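Long-range contacts in glia-derived nexin (Homo sapiens, PDB 4DY0), which inhibits serine proteases including thrombin, trypsin and urokinase, binds heparin, and promotes neurite extension by inhibiting thrombin: residues K185-G193 and F352-F360; L204-T212 and Y220-H228. All blocks are in the same frame, centred on the assembly; numbering follows the deposited sequence.

Following the chain from the N terminus, the first contact segment reached, 185-193, lies on strand 184-189 and turns back at its end into the long strand 195-213, its antiparallel neighbour. Contact 2 follows: the far half of that strand, 204-212, pairs with 220-228, closing a short hairpin with seven residues between the segments. After further strands and two short helices, 352-360 returns to 185-193, so contact 1 closes a loop of 158 residues and contact 2 is nested wholly inside it. Their centres lie about 17 Å apart, yet they meet: F352 CE2 is 3.4 Å from I223 CG2. Contact 1 ties strand 184-189 to the link before strand 358-364; contact 2 pairs strands 195-213 and 219-226.

Contact 1: K185-G193 and F352-F360; sequences KRTFVAADG and FIVDRPFLF
V189 and D355 are joined by a single backbone hydrogen bond, V189 N to D355 O at 2.8 Å, where the end of strand 184-189 brushes the link between strands 351-353 and 358-364. In this serpin, that link follows the strand on the C-terminal side of the predicted reactive bond, and it bends through an inverse gamma turn centred on V354. F188 carries the largest share of the contact. With its CG anti to the backbone N (chi1 -177°), the phenyl ring reaches across to the connecting loop and lies beside its main chain. D355 O and R356 CA sit over one face of the ring, offset toward the rim, while F188 CZ is 3.3 Å from R356 C. At the ring edge, F188 CE1 meets F358 CD1 at 4.2 Å, carrying the contact into the next strand; V198 and P379 also pack on F188. The polar side chains of the loop brace one another: R356 NE bonds to OD1 of D355 at 3.0 Å, a salt bridge on the syn side of the carboxylate, though 27° out of its plane. The same guanidinium hands NH1 to the carbonyl of P239, which fixes it at a second point. Beyond V189 the pyrrolidine of P357 takes over, CG lying 3.8 Å from A191 N and CD pressing to 3.1 Å from V189 O.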
ATOM      1  N   LYS A 185      24.554   5.436 -13.452  1.00 33.82           N
ATOM      2  CA  LYS A 185      23.569   6.457 -13.756  1.00 38.44           C
ATOM      3  C   LYS A 185      23.109   6.303 -15.203  1.00 39.35           C
ATOM      4  O   LYS A 185      23.930   6.179 -16.111  1.00 39.90           O
ATOM      5  CB  LYS A 185      24.132   7.855 -13.494  1.00 41.40           C
ATOM      6  CG  LYS A 185      24.238   8.192 -12.009  1.00 44.17           C
ATOM      7  CD  LYS A 185      24.757   9.600 -11.780  1.00 49.09           C
ATOM      8  N   ARG A 186      21.795   6.280 -15.409  1.00 35.06           N
ATOM      9  CA  ARG A 186      21.226   6.121 -16.746  1.00 35.66           C
ATOM     10  C   ARG A 186      20.020   7.029 -16.939  1.00 29.66           C
ATOM     11  O   ARG A 186      19.458   7.538 -15.977  1.00 35.73           O
ATOM     12  CB  ARG A 186      20.820   4.667 -16.995  1.00 38.28           C
ATOM     13  CG  ARG A 186      21.955   3.670 -16.837  1.00 53.75           C
ATOM     14  CD  ARG A 186      21.503   2.257 -17.173  1.00 57.08           C
ATOM     15  NE  ARG A 186      22.562   1.275 -16.946  1.00 57.64           N
ATOM     16  CZ  ARG A 186      23.411   0.857 -17.881  1.00 59.89           C
ATOM     17  NH1 ARG A 186      23.334   1.333 -19.118  1.00 56.26           N
ATOM     18  NH2 ARG A 186      24.341  -0.038 -17.577  1.00 61.98           N
ATOM     19  N   THR A 187      19.621   7.218 -18.189  1.00 26.79           N
ATOM     20  CA  THR A 187      18.497   8.082 -18.513  1.00 26.44           C
ATOM     21  C   THR A 187      17.134   7.474 -18.161  1.00 29.37           C
ATOM     22  O   THR A 187      16.812   6.355 -18.568  1.00 28.55           O
ATOM     23  CB  THR A 187      18.493   8.447 -20.005  1.00 25.65           C
ATOM     24  OG1 THR A 187      19.695   9.157 -20.327  1.00 31.01           O
ATOM     25  CG2 THR A 187      17.289   9.318 -20.340  1.00 27.57           C
ATOM     26  N   PHE A 188      16.343   8.226 -17.401  1.00 24.78           N
ATOM     27  CA  PHE A 188      14.947   7.893 -17.159  1.00 23.19           C
ATOM     28  C   PHE A 188      14.125   8.998 -17.816  1.00 23.28           C
ATOM     29  O   PHE A 188      14.348  10.173 -17.549  1.00 28.96           O
ATOM     30  CB  PHE A 188      14.668   7.822 -15.650  1.00 21.70           C
ATOM     31  CG  PHE A 188      13.256   7.422 -15.304  1.00 21.36           C
ATOM     32  CD1 PHE A 188      12.939   6.099 -15.027  1.00 21.01           C
ATOM     33  CD2 PHE A 188      12.244   8.370 -15.248  1.00 19.75           C
ATOM     34  CE1 PHE A 188      11.636   5.729 -14.706  1.00 19.09           C
ATOM     35  CE2 PHE A 188      10.943   8.006 -14.930  1.00 18.79           C
ATOM     36  CZ  PHE A 188      10.639   6.684 -14.658  1.00 17.71           C
ATOM     37  N   VAL A 189      13.211   8.637 -18.710  1.00 25.19           N
ATOM     38  CA  VAL A 189      12.365   9.641 -19.350  1.00 23.19           C
ATOM     39  C   VAL A 189      11.030   9.734 -18.620  1.00 26.55           C
ATOM     40  O   VAL A 189      10.203   8.827 -18.702  1.00 27.20           O
ATOM     41  CB  VAL A 189      12.128   9.340 -20.839  1.00 22.04           C
ATOM     42  CG1 VAL A 189      11.256  10.422 -21.456  1.00 23.33           C
ATOM     43  CG2 VAL A 189      13.449   9.262 -21.579  1.00 21.53           C
ATOM     44  N   ALA A 190      10.825  10.830 -17.896  1.00 30.62           N
ATOM     45  CA  ALA A 190       9.626  10.979 -17.076  1.00 33.09           C
ATOM     46  C   ALA A 190       8.425  11.389 -17.909  1.00 31.56           C
ATOM     47  O   ALA A 190       8.522  11.518 -19.130  1.00 34.03           O
ATOM     48  CB  ALA A 190       9.862  11.968 -15.951  1.00 32.25           C
ATOM     49  N   ALA A 191       7.294  11.584 -17.240  1.00 45.61           N
ATOM     50  CA  ALA A 191       6.044  11.930 -17.913  1.00 51.62           C
ATOM     51  C   ALA A 191       6.148  13.221 -18.734  1.00 53.08           C
ATOM     52  O   ALA A 191       5.652  13.288 -19.864  1.00 47.90           O
ATOM     53  CB  ALA A 191       4.910  12.027 -16.900  1.00 61.23           C
ATOM     54  N   ASP A 192       6.790  14.241 -18.165  1.00 42.54           N
ATOM     55  CA  ASP A 192       6.996  15.513 -18.862  1.00 42.11           C
ATOM     56  C   ASP A 192       7.737  15.315 -20.186  1.00 44.03           C
ATOM     57  O   ASP A 192       7.720  16.188 -21.055  1.00 47.58           O
ATOM     58  CB  ASP A 192       7.759  16.497 -17.970  1.00 36.63           C
ATOM     59  CG  ASP A 192       9.072  15.926 -17.468  1.00 51.62           C
ATOM     60  OD1 ASP A 192       9.560  14.963 -18.091  1.00 46.09           O
ATOM     61  OD2 ASP A 192       9.614  16.428 -16.455  1.00 40.87           O
ATOM     62  N   GLY A 193       8.377  14.160 -20.339  1.00 38.04           N
ATOM     63  CA  GLY A 193       9.127  13.855 -21.554  1.00 32.99           C
ATOM     64  C   GLY A 193      10.571  14.316 -21.459  1.00 32.61           C
ATOM     65  O   GLY A 193      11.324  14.248 -22.434  1.00 29.21           O
ATOM     66  N   PHE A 352      14.834  -5.991 -20.005  1.00 38.43           N
ATOM     67  CA  PHE A 352      13.740  -5.374 -19.273  1.00 32.72           C
ATOM     68  C   PHE A 352      14.271  -4.112 -18.602  1.00 34.18           C
ATOM     69  O   PHE A 352      14.796  -4.156 -17.486  1.00 30.97           O
ATOM     70  CB  PHE A 352      13.153  -6.333 -18.244  1.00 30.90           C
ATOM     71  CG  PHE A 352      11.788  -5.929 -17.747  1.00 32.63           C
ATOM     72  CD1 PHE A 352      10.647  -6.541 -18.240  1.00 30.65           C
ATOM     73  CD2 PHE A 352      11.648  -4.934 -16.793  1.00 30.42           C
ATOM     74  CE1 PHE A 352       9.390  -6.173 -17.787  1.00 29.77           C
ATOM     75  CE2 PHE A 352      10.392  -4.560 -16.336  1.00 28.40           C
ATOM     76  CZ  PHE A 352       9.263  -5.182 -16.833  1.00 27.06           C
ATOM     77  N   ILE A 353      14.150  -2.991 -19.308  1.00 26.54           N
ATOM     78  CA  ILE A 353      14.733  -1.738 -18.853  1.00 26.07           C
ATOM     79  C   ILE A 353      13.661  -0.781 -18.359  1.00 25.17           C
ATOM     80  O   ILE A 353      12.841  -0.297 -19.138  1.00 22.09           O
ATOM     81  CB  ILE A 353      15.537  -1.049 -19.969  1.00 23.54           C
ATOM     82  CG1 ILE A 353      16.567  -2.019 -20.556  1.00 25.45           C
ATOM     83  CG2 ILE A 353      16.206   0.215 -19.438  1.00 22.75           C
ATOM     84  CD1 ILE A 353      17.115  -1.587 -21.903  1.00 27.13           C
ATOM     85  N   VAL A 354      13.683  -0.508 -17.061  1.00 20.26           N
ATOM     86  CA  VAL A 354      12.696   0.361 -16.451  1.00 21.33           C
ATOM     87  C   VAL A 354      13.148   1.815 -16.537  1.00 23.83           C
ATOM     88  O   VAL A 354      13.665   2.365 -15.567  1.00 24.93           O
ATOM     89  CB  VAL A 354      12.468  -0.029 -14.981  1.00 18.51           C
ATOM     90  CG1 VAL A 354      11.504   0.929 -14.321  1.00 20.53           C
ATOM     91  CG2 VAL A 354      11.948  -1.453 -14.897  1.00 18.51           C
ATOM     92  N   ASP A 355      12.949   2.432 -17.701  1.00 24.11           N
ATOM     93  CA  ASP A 355      13.461   3.779 -17.960  1.00 21.62           C
ATOM     94  C   ASP A 355      12.358   4.808 -18.234  1.00 21.15           C
ATOM     95  O   ASP A 355      12.634   5.914 -18.693  1.00 22.43           O
ATOM     96  CB  ASP A 355      14.452   3.749 -19.128  1.00 21.52           C
ATOM     97  CG  ASP A 355      13.838   3.189 -20.406  1.00 24.40           C
ATOM     98  OD1 ASP A 355      12.633   2.864 -20.403  1.00 24.70           O
ATOM     99  OD2 ASP A 355      14.561   3.070 -21.417  1.00 26.50           O
ATOM    100  N   ARG A 356      11.115   4.435 -17.954  1.00 19.26           N
ATOM    101  CA  ARG A 356       9.972   5.324 -18.147  1.00 18.83           C
ATOM    102  C   ARG A 356       8.976   5.047 -17.023  1.00 18.20           C
ATOM    103  O   ARG A 356       9.077   4.022 -16.356  1.00 20.44           O
ATOM    104  CB  ARG A 356       9.326   5.075 -19.516  1.00 18.72           C
ATOM    105  CG  ARG A 356      10.242   5.340 -20.708  1.00 17.85           C
ATOM    106  CD  ARG A 356       9.793   4.596 -21.975  1.00 18.52           C
ATOM    107  NE  ARG A 356      10.059   3.161 -21.878  1.00 20.08           N
ATOM    108  CZ  ARG A 356       9.138   2.206 -21.983  1.00 20.33           C
ATOM    109  NH1 ARG A 356       7.870   2.514 -22.220  1.00 19.35           N
ATOM    110  NH2 ARG A 356       9.491   0.933 -21.867  1.00 19.34           N
ATOM    111  N   PRO A 357       8.018   5.961 -16.795  1.00 17.52           N
ATOM    112  CA  PRO A 357       7.065   5.757 -15.697  1.00 15.67           C
ATOM    113  C   PRO A 357       6.535   4.323 -15.648  1.00 16.21           C
ATOM    114  O   PRO A 357       6.203   3.745 -16.690  1.00 16.04           O
ATOM    115  CB  PRO A 357       5.944   6.739 -16.029  1.00 15.92           C
ATOM    116  CG  PRO A 357       6.661   7.877 -16.722  1.00 17.03           C
ATOM    117  CD  PRO A 357       7.785   7.229 -17.512  1.00 17.27           C
ATOM    118  N   PHE A 358       6.463   3.754 -14.447  1.00 15.21           N
ATOM    119  CA  PHE A 358       6.122   2.343 -14.291  1.00 16.60           C
ATOM    120  C   PHE A 358       5.221   2.059 -13.096  1.00 18.17           C
ATOM    121  O   PHE A 358       5.068   2.887 -12.198  1.00 19.12           O
ATOM    122  CB  PHE A 358       7.393   1.484 -14.191  1.00 16.98           C
ATOM    123  CG  PHE A 358       8.246   1.778 -12.979  1.00 18.08           C
ATOM    124  CD1 PHE A 358       9.117   2.861 -12.969  1.00 17.62           C
ATOM    125  CD2 PHE A 358       8.194   0.959 -11.860  1.00 19.24           C
ATOM    126  CE1 PHE A 358       9.914   3.132 -11.862  1.00 17.14           C
ATOM    127  CE2 PHE A 358       8.989   1.220 -10.744  1.00 18.25           C
ATOM    128  CZ  PHE A 358       9.847   2.310 -10.748  1.00 19.26           C
ATOM    129  N   LEU A 359       4.631   0.871 -13.102  1.00 21.30           N
ATOM    130  CA  LEU A 359       3.795   0.401 -12.014  1.00 21.90           C
ATOM    131  C   LEU A 359       4.522  -0.721 -11.290  1.00 22.73           C
ATOM    132  O   LEU A 359       5.227  -1.510 -11.911  1.00 23.38           O
ATOM    133  CB  LEU A 359       2.478  -0.140 -12.566  1.00 27.54           C
ATOM    134  CG  LEU A 359       1.462  -0.620 -11.529  1.00 31.85           C
ATOM    135  CD1 LEU A 359       0.591   0.538 -11.091  1.00 34.43           C
ATOM    136  CD2 LEU A 359       0.609  -1.738 -12.099  1.00 38.97           C
ATOM    137  N   PHE A 360       4.352  -0.805  -9.977  1.00 22.94           N
ATOM    138  CA  PHE A 360       4.917  -1.929  -9.254  1.00 23.00           C
ATOM    139  C   PHE A 360       4.017  -2.403  -8.126  1.00 27.08           C
ATOM    140  O   PHE A 360       3.283  -1.609  -7.529  1.00 24.04           O
ATOM    141  CB  PHE A 360       6.330  -1.618  -8.746  1.00 21.87           C
ATOM    142  CG  PHE A 360       6.368  -0.784  -7.502  1.00 22.84           C
ATOM    143  CD1 PHE A 360       6.561   0.584  -7.574  1.00 23.15           C
ATOM    144  CD2 PHE A 360       6.238  -1.374  -6.250  1.00 26.70           C
ATOM    145  CE1 PHE A 360       6.608   1.355  -6.417  1.00 24.15           C
ATOM    146  CE2 PHE A 360       6.284  -0.612  -5.095  1.00 22.37           C
ATOM    147  CZ  PHE A 360       6.470   0.752  -5.177  1.00 21.29           C
TER

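Contact 2: L204-T212 and Y220-H228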
ATOM      1  N   LEU A 204      22.202  -9.600 -15.197  1.00 44.86           N
ATOM      2  CA  LEU A 204      21.742 -10.570 -16.170  1.00 43.05           C
ATOM      3  C   LEU A 204      21.469 -11.854 -15.407  1.00 47.68           C
ATOM      4  O   LEU A 204      22.371 -12.419 -14.789  1.00 48.31           O
ATOM      5  CB  LEU A 204      22.821 -10.810 -17.224  1.00 47.41           C
ATOM      6  CG  LEU A 204      22.387 -11.289 -18.610  1.00 56.49           C
ATOM      7  CD1 LEU A 204      23.595 -11.792 -19.398  1.00 54.98           C
ATOM      8  CD2 LEU A 204      21.320 -12.366 -18.514  1.00 55.80           C
ATOM      9  N   SER A 205      20.224 -12.309 -15.436  1.00 45.42           N
ATOM     10  CA  SER A 205      19.826 -13.452 -14.630  1.00 45.00           C
ATOM     11  C   SER A 205      18.474 -13.986 -15.097  1.00 43.46           C
ATOM     12  O   SER A 205      17.859 -13.418 -15.997  1.00 44.53           O
ATOM     13  CB  SER A 205      19.773 -13.050 -13.154  1.00 41.80           C
ATOM     14  OG  SER A 205      19.411 -14.139 -12.329  1.00 51.92           O
ATOM     15  N   VAL A 206      18.018 -15.077 -14.488  1.00 37.10           N
ATOM     16  CA  VAL A 206      16.736 -15.671 -14.848  1.00 39.75           C
ATOM     17  C   VAL A 206      15.617 -15.095 -13.986  1.00 39.82           C
ATOM     18  O   VAL A 206      15.681 -15.130 -12.760  1.00 40.75           O
ATOM     19  CB  VAL A 206      16.755 -17.217 -14.715  1.00 43.67           C
ATOM     20  CG1 VAL A 206      15.423 -17.812 -15.159  1.00 39.26           C
ATOM     21  CG2 VAL A 206      17.899 -17.815 -15.529  1.00 41.22           C
ATOM     22  N   PHE A 207      14.597 -14.551 -14.638  1.00 40.08           N
ATOM     23  CA  PHE A 207      13.437 -14.006 -13.945  1.00 37.98           C
ATOM     24  C   PHE A 207      12.175 -14.393 -14.695  1.00 39.54           C
ATOM     25  O   PHE A 207      12.182 -14.507 -15.924  1.00 39.07           O
ATOM     26  CB  PHE A 207      13.513 -12.478 -13.870  1.00 35.47           C
ATOM     27  CG  PHE A 207      14.576 -11.961 -12.944  1.00 30.91           C
ATOM     28  CD1 PHE A 207      14.402 -12.009 -11.572  1.00 30.31           C
ATOM     29  CD2 PHE A 207      15.743 -11.411 -13.450  1.00 28.81           C
ATOM     30  CE1 PHE A 207      15.378 -11.529 -10.716  1.00 31.23           C
ATOM     31  CE2 PHE A 207      16.721 -10.927 -12.603  1.00 32.58           C
ATOM     32  CZ  PHE A 207      16.538 -10.984 -11.232  1.00 33.42           C
ATOM     33  N   ARG A 208      11.091 -14.593 -13.956  1.00 34.30           N
ATOM     34  CA  ARG A 208       9.794 -14.805 -14.574  1.00 35.78           C
ATOM     35  C   ARG A 208       9.305 -13.488 -15.166  1.00 34.58           C
ATOM     36  O   ARG A 208       9.298 -12.457 -14.496  1.00 29.38           O
ATOM     37  CB  ARG A 208       8.797 -15.352 -13.551  1.00 36.95           C
ATOM     38  CG  ARG A 208       8.970 -16.843 -13.276  1.00 41.51           C
ATOM     39  CD  ARG A 208       8.409 -17.250 -11.919  1.00 48.33           C
ATOM     40  NE  ARG A 208       7.017 -16.843 -11.749  1.00 61.76           N
ATOM     41  CZ  ARG A 208       5.974 -17.553 -12.165  1.00 66.62           C
ATOM     42  NH1 ARG A 208       4.743 -17.101 -11.966  1.00 59.88           N
ATOM     43  NH2 ARG A 208       6.162 -18.714 -12.781  1.00 68.21           N
ATOM     44  N   CYS A 209       8.924 -13.513 -16.435  1.00 37.18           N
ATOM     45  CA  CYS A 209       8.384 -12.315 -17.057  1.00 38.08           C
ATOM     46  C   CYS A 209       7.536 -12.633 -18.265  1.00 34.87           C
ATOM     47  O   CYS A 209       7.468 -13.775 -18.711  1.00 42.39           O
ATOM     48  CB  CYS A 209       9.499 -11.337 -17.430  1.00 43.33           C
ATOM     49  SG  CYS A 209      10.836 -12.063 -18.376  1.00 41.30           S
ATOM     50  N   GLY A 210       6.846 -11.601 -18.704  1.00 34.48           N
ATOM     51  CA  GLY A 210       5.859 -11.585 -19.750  1.00 35.01           C
ATOM     52  C   GLY A 210       5.341 -10.290 -20.341  1.00 31.50           C
ATOM     53  O   GLY A 210       5.767  -9.259 -20.026  1.00 29.38           O
ATOM     54  N   SER A 211       4.420 -10.434 -21.273  1.00 30.77           N
ATOM     55  CA  SER A 211       3.602  -9.390 -21.856  1.00 34.37           C
ATOM     56  C   SER A 211       2.185  -9.769 -22.132  1.00 35.54           C
ATOM     57  O   SER A 211       1.901 -10.865 -22.406  1.00 32.85           O
ATOM     58  CB  SER A 211       4.165  -8.878 -23.128  1.00 37.27           C
ATOM     59  OG  SER A 211       5.222  -9.619 -23.512  1.00 43.77           O
ATOM     60  N   THR A 212       1.321  -8.789 -22.071  1.00 34.58           N
ATOM     61  CA  THR A 212      -0.065  -8.876 -22.394  1.00 31.75           C
ATOM     62  C   THR A 212      -0.602  -7.496 -22.786  1.00 30.84           C
ATOM     63  O   THR A 212       0.082  -6.548 -22.733  1.00 30.40           O
ATOM     64  CB  THR A 212      -0.868  -9.604 -21.359  1.00 32.67           C
ATOM     65  OG1 THR A 212      -2.156  -9.851 -21.853  1.00 35.58           O
ATOM     66  CG2 THR A 212      -1.010  -8.843 -20.159  1.00 39.05           C
ATOM     67  N   TYR A 220       2.018  -4.076 -22.853  1.00 28.88           N
ATOM     68  CA  TYR A 220       2.966  -3.756 -21.802  1.00 26.96           C
ATOM     69  C   TYR A 220       3.687  -5.009 -21.322  1.00 28.16           C
ATOM     70  O   TYR A 220       3.202  -6.128 -21.522  1.00 24.38           O
ATOM     71  CB  TYR A 220       2.269  -3.036 -20.640  1.00 25.83           C
ATOM     72  CG  TYR A 220       1.250  -3.860 -19.878  1.00 26.67           C
ATOM     73  CD1 TYR A 220       1.611  -4.553 -18.733  1.00 25.83           C
ATOM     74  CD2 TYR A 220      -0.078  -3.919 -20.288  1.00 30.50           C
ATOM     75  CE1 TYR A 220       0.688  -5.294 -18.022  1.00 28.25           C
ATOM     76  CE2 TYR A 220      -1.014  -4.665 -19.583  1.00 29.78           C
ATOM     77  CZ  TYR A 220      -0.622  -5.348 -18.447  1.00 28.67           C
ATOM     78  OH  TYR A 220      -1.532  -6.096 -17.732  1.00 28.82           O
ATOM     79  N   ASN A 221       4.851  -4.811 -20.703  1.00 26.16           N
ATOM     80  CA  ASN A 221       5.671  -5.912 -20.204  1.00 29.18           C
ATOM     81  C   ASN A 221       5.667  -5.945 -18.684  1.00 28.28           C
ATOM     82  O   ASN A 221       5.498  -4.912 -18.037  1.00 27.13           O
ATOM     83  CB  ASN A 221       7.114  -5.777 -20.700  1.00 32.64           C
ATOM     84  CG  ASN A 221       7.215  -5.763 -22.217  1.00 37.16           C
ATOM     85  OD1 ASN A 221       6.786  -6.700 -22.893  1.00 43.52           O
ATOM     86  ND2 ASN A 221       7.793  -4.699 -22.759  1.00 34.57           N
ATOM     87  N   PHE A 222       5.859  -7.130 -18.113  1.00 24.14           N
ATOM     88  CA  PHE A 222       5.917  -7.259 -16.663  1.00 26.76           C
ATOM     89  C   PHE A 222       6.916  -8.313 -16.211  1.00 26.13           C
ATOM     90  O   PHE A 222       7.185  -9.282 -16.919  1.00 26.14           O
ATOM     91  CB  PHE A 222       4.529  -7.544 -16.076  1.00 27.49           C
ATOM     92  CG  PHE A 222       3.771  -8.612 -16.805  1.00 26.17           C
ATOM     93  CD1 PHE A 222       3.861  -9.937 -16.407  1.00 26.94           C
ATOM     94  CD2 PHE A 222       2.969  -8.292 -17.889  1.00 23.65           C
ATOM     95  CE1 PHE A 222       3.170 -10.923 -17.076  1.00 28.35           C
ATOM     96  CE2 PHE A 222       2.271  -9.274 -18.563  1.00 24.91           C
ATOM     97  CZ  PHE A 222       2.371 -10.592 -18.159  1.00 28.83           C
ATOM     98  N   ILE A 223       7.462  -8.118 -15.019  1.00 25.48           N
ATOM     99  CA  ILE A 223       8.478  -9.012 -14.503  1.00 25.65           C
ATOM    100  C   ILE A 223       8.303  -9.246 -13.006  1.00 28.98           C
ATOM    101  O   ILE A 223       7.818  -8.375 -12.282  1.00 30.18           O
ATOM    102  CB  ILE A 223       9.889  -8.462 -14.791  1.00 23.76           C
ATOM    103  CG1 ILE A 223      10.959  -9.464 -14.345  1.00 24.91           C
ATOM    104  CG2 ILE A 223      10.083  -7.113 -14.120  1.00 20.94           C
ATOM    105  CD1 ILE A 223      12.321  -9.199 -14.960  1.00 24.21           C
ATOM    106  N   GLU A 224       8.693 -10.434 -12.551  1.00 33.16           N
ATOM    107  CA  GLU A 224       8.687 -10.752 -11.129  1.00 34.67           C
ATOM    108  C   GLU A 224      10.109 -10.858 -10.572  1.00 33.49           C
ATOM    109  O   GLU A 224      10.943 -11.596 -11.096  1.00 33.18           O
ATOM    110  CB  GLU A 224       7.927 -12.051 -10.869  1.00 37.03           C
ATOM    111  CG  GLU A 224       7.773 -12.375  -9.391  1.00 46.42           C
ATOM    112  CD  GLU A 224       7.131 -13.728  -9.153  1.00 56.78           C
ATOM    113  OE1 GLU A 224       7.496 -14.697  -9.857  1.00 51.21           O
ATOM    114  OE2 GLU A 224       6.264 -13.823  -8.257  1.00 58.51           O
ATOM    115  N   LEU A 225      10.380 -10.105  -9.515  1.00 32.55           N
ATOM    116  CA  LEU A 225      11.667 -10.161  -8.845  1.00 31.32           C
ATOM    117  C   LEU A 225      11.445 -10.651  -7.426  1.00 30.04           C
ATOM    118  O   LEU A 225      10.981  -9.897  -6.575  1.00 32.73           O
ATOM    119  CB  LEU A 225      12.312  -8.779  -8.811  1.00 33.11           C
ATOM    120  CG  LEU A 225      12.661  -8.094 -10.127  1.00 34.51           C
ATOM    121  CD1 LEU A 225      11.457  -8.031 -11.039  1.00 46.10           C
ATOM    122  CD2 LEU A 225      13.162  -6.700  -9.824  1.00 37.84           C
ATOM    123  N   PRO A 226      11.759 -11.924  -7.167  1.00 36.44           N
ATOM    124  CA  PRO A 226      11.518 -12.495  -5.841  1.00 32.41           C
ATOM    125  C   PRO A 226      12.528 -12.032  -4.789  1.00 36.39           C
ATOM    126  O   PRO A 226      13.690 -11.765  -5.111  1.00 29.73           O
ATOM    127  CB  PRO A 226      11.656 -14.000  -6.081  1.00 35.80           C
ATOM    128  CG  PRO A 226      12.550 -14.114  -7.269  1.00 37.39           C
ATOM    129  CD  PRO A 226      12.258 -12.924  -8.130  1.00 33.52           C
ATOM    130  N   TYR A 227      12.071 -11.926  -3.542  1.00 33.18           N
ATOM    131  CA  TYR A 227      12.959 -11.674  -2.414  1.00 34.52           C
ATOM    132  C   TYR A 227      13.412 -13.007  -1.808  1.00 36.73           C
ATOM    133  O   TYR A 227      12.760 -14.034  -1.999  1.00 35.84           O
ATOM    134  CB  TYR A 227      12.281 -10.785  -1.369  1.00 32.31           C
ATOM    135  CG  TYR A 227      12.044  -9.369  -1.850  1.00 33.09           C
ATOM    136  CD1 TYR A 227      13.021  -8.393  -1.704  1.00 34.51           C
ATOM    137  CD2 TYR A 227      10.845  -9.010  -2.458  1.00 33.25           C
ATOM    138  CE1 TYR A 227      12.809  -7.091  -2.149  1.00 33.43           C
ATOM    139  CE2 TYR A 227      10.625  -7.711  -2.906  1.00 32.40           C
ATOM    140  CZ  TYR A 227      11.610  -6.759  -2.747  1.00 32.48           C
ATOM    141  OH  TYR A 227      11.399  -5.472  -3.190  1.00 31.74           O
ATOM    142  N   HIS A 228      14.525 -12.987  -1.084  1.00 36.72           N
ATOM    143  CA  HIS A 228      15.209 -14.221  -0.692  1.00 37.47           C
ATOM    144  C   HIS A 228      14.389 -15.165   0.197  1.00 39.57           C
ATOM    145  O   HIS A 228      14.563 -16.382   0.136  1.00 35.42           O
ATOM    146  CB  HIS A 228      16.578 -13.916  -0.072  1.00 40.28           C
ATOM    147  CG  HIS A 228      16.523 -13.515   1.369  1.00 47.89           C
ATOM    148  ND1 HIS A 228      15.975 -12.322   1.791  1.00 45.22           N
ATOM    149  CD2 HIS A 228      16.977 -14.137   2.485  1.00 47.18           C
ATOM    150  CE1 HIS A 228      16.078 -12.235   3.107  1.00 48.18           C
ATOM    151  NE2 HIS A 228      16.682 -13.323   3.551  1.00 44.53           N
TER
HETATM  152  O   HOH W   1      11.196 -14.152 -11.279  1.00 30.57           O
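G210 and F222 form the close-packed middle of an antiparallel beta hairpin, bonded both ways through their backbones, with G210 N to F222 O and F222 N to G210 O each 2.9 Å. The glycine leaves room for a ring: F222 CG stands between its backbone N and carbonyl carbon (chi1 47°), folding the phenyl over the neighbouring strand until G210 C lies over the ring's centre, 3.6 Å above its plane. CE2 of F222 meets T212 CG2 at 3.7 Å, and the ring also stacks with that of W261. Without the ring, as with an alanine here, G210 would probably lose this cover and W261 its stacking partner. On the other side of the hairpin, I223 reaches back with CD1 to F207 CB at 3.7 Å, its CG1 resting against C209 CB. Looseness is local: S211 OG with N221 OD1 and T212 N with Y220 O make only weak bonds, and at R208 and E224 the backbones part enough for a water to accept from R208 N and donate to E224 O, while E224 N still bonds R208 O at 2.9 Å. There the partly exposed side chains run alongside: R208 NE gives its hydrogen to E224 OE1 at 2.9 Å, in the guanidinium plane, the flat groups turned 48° apart. E224 OE2 bonds S233 OG, which is likely to favour the charged carboxylate and hold its rotation.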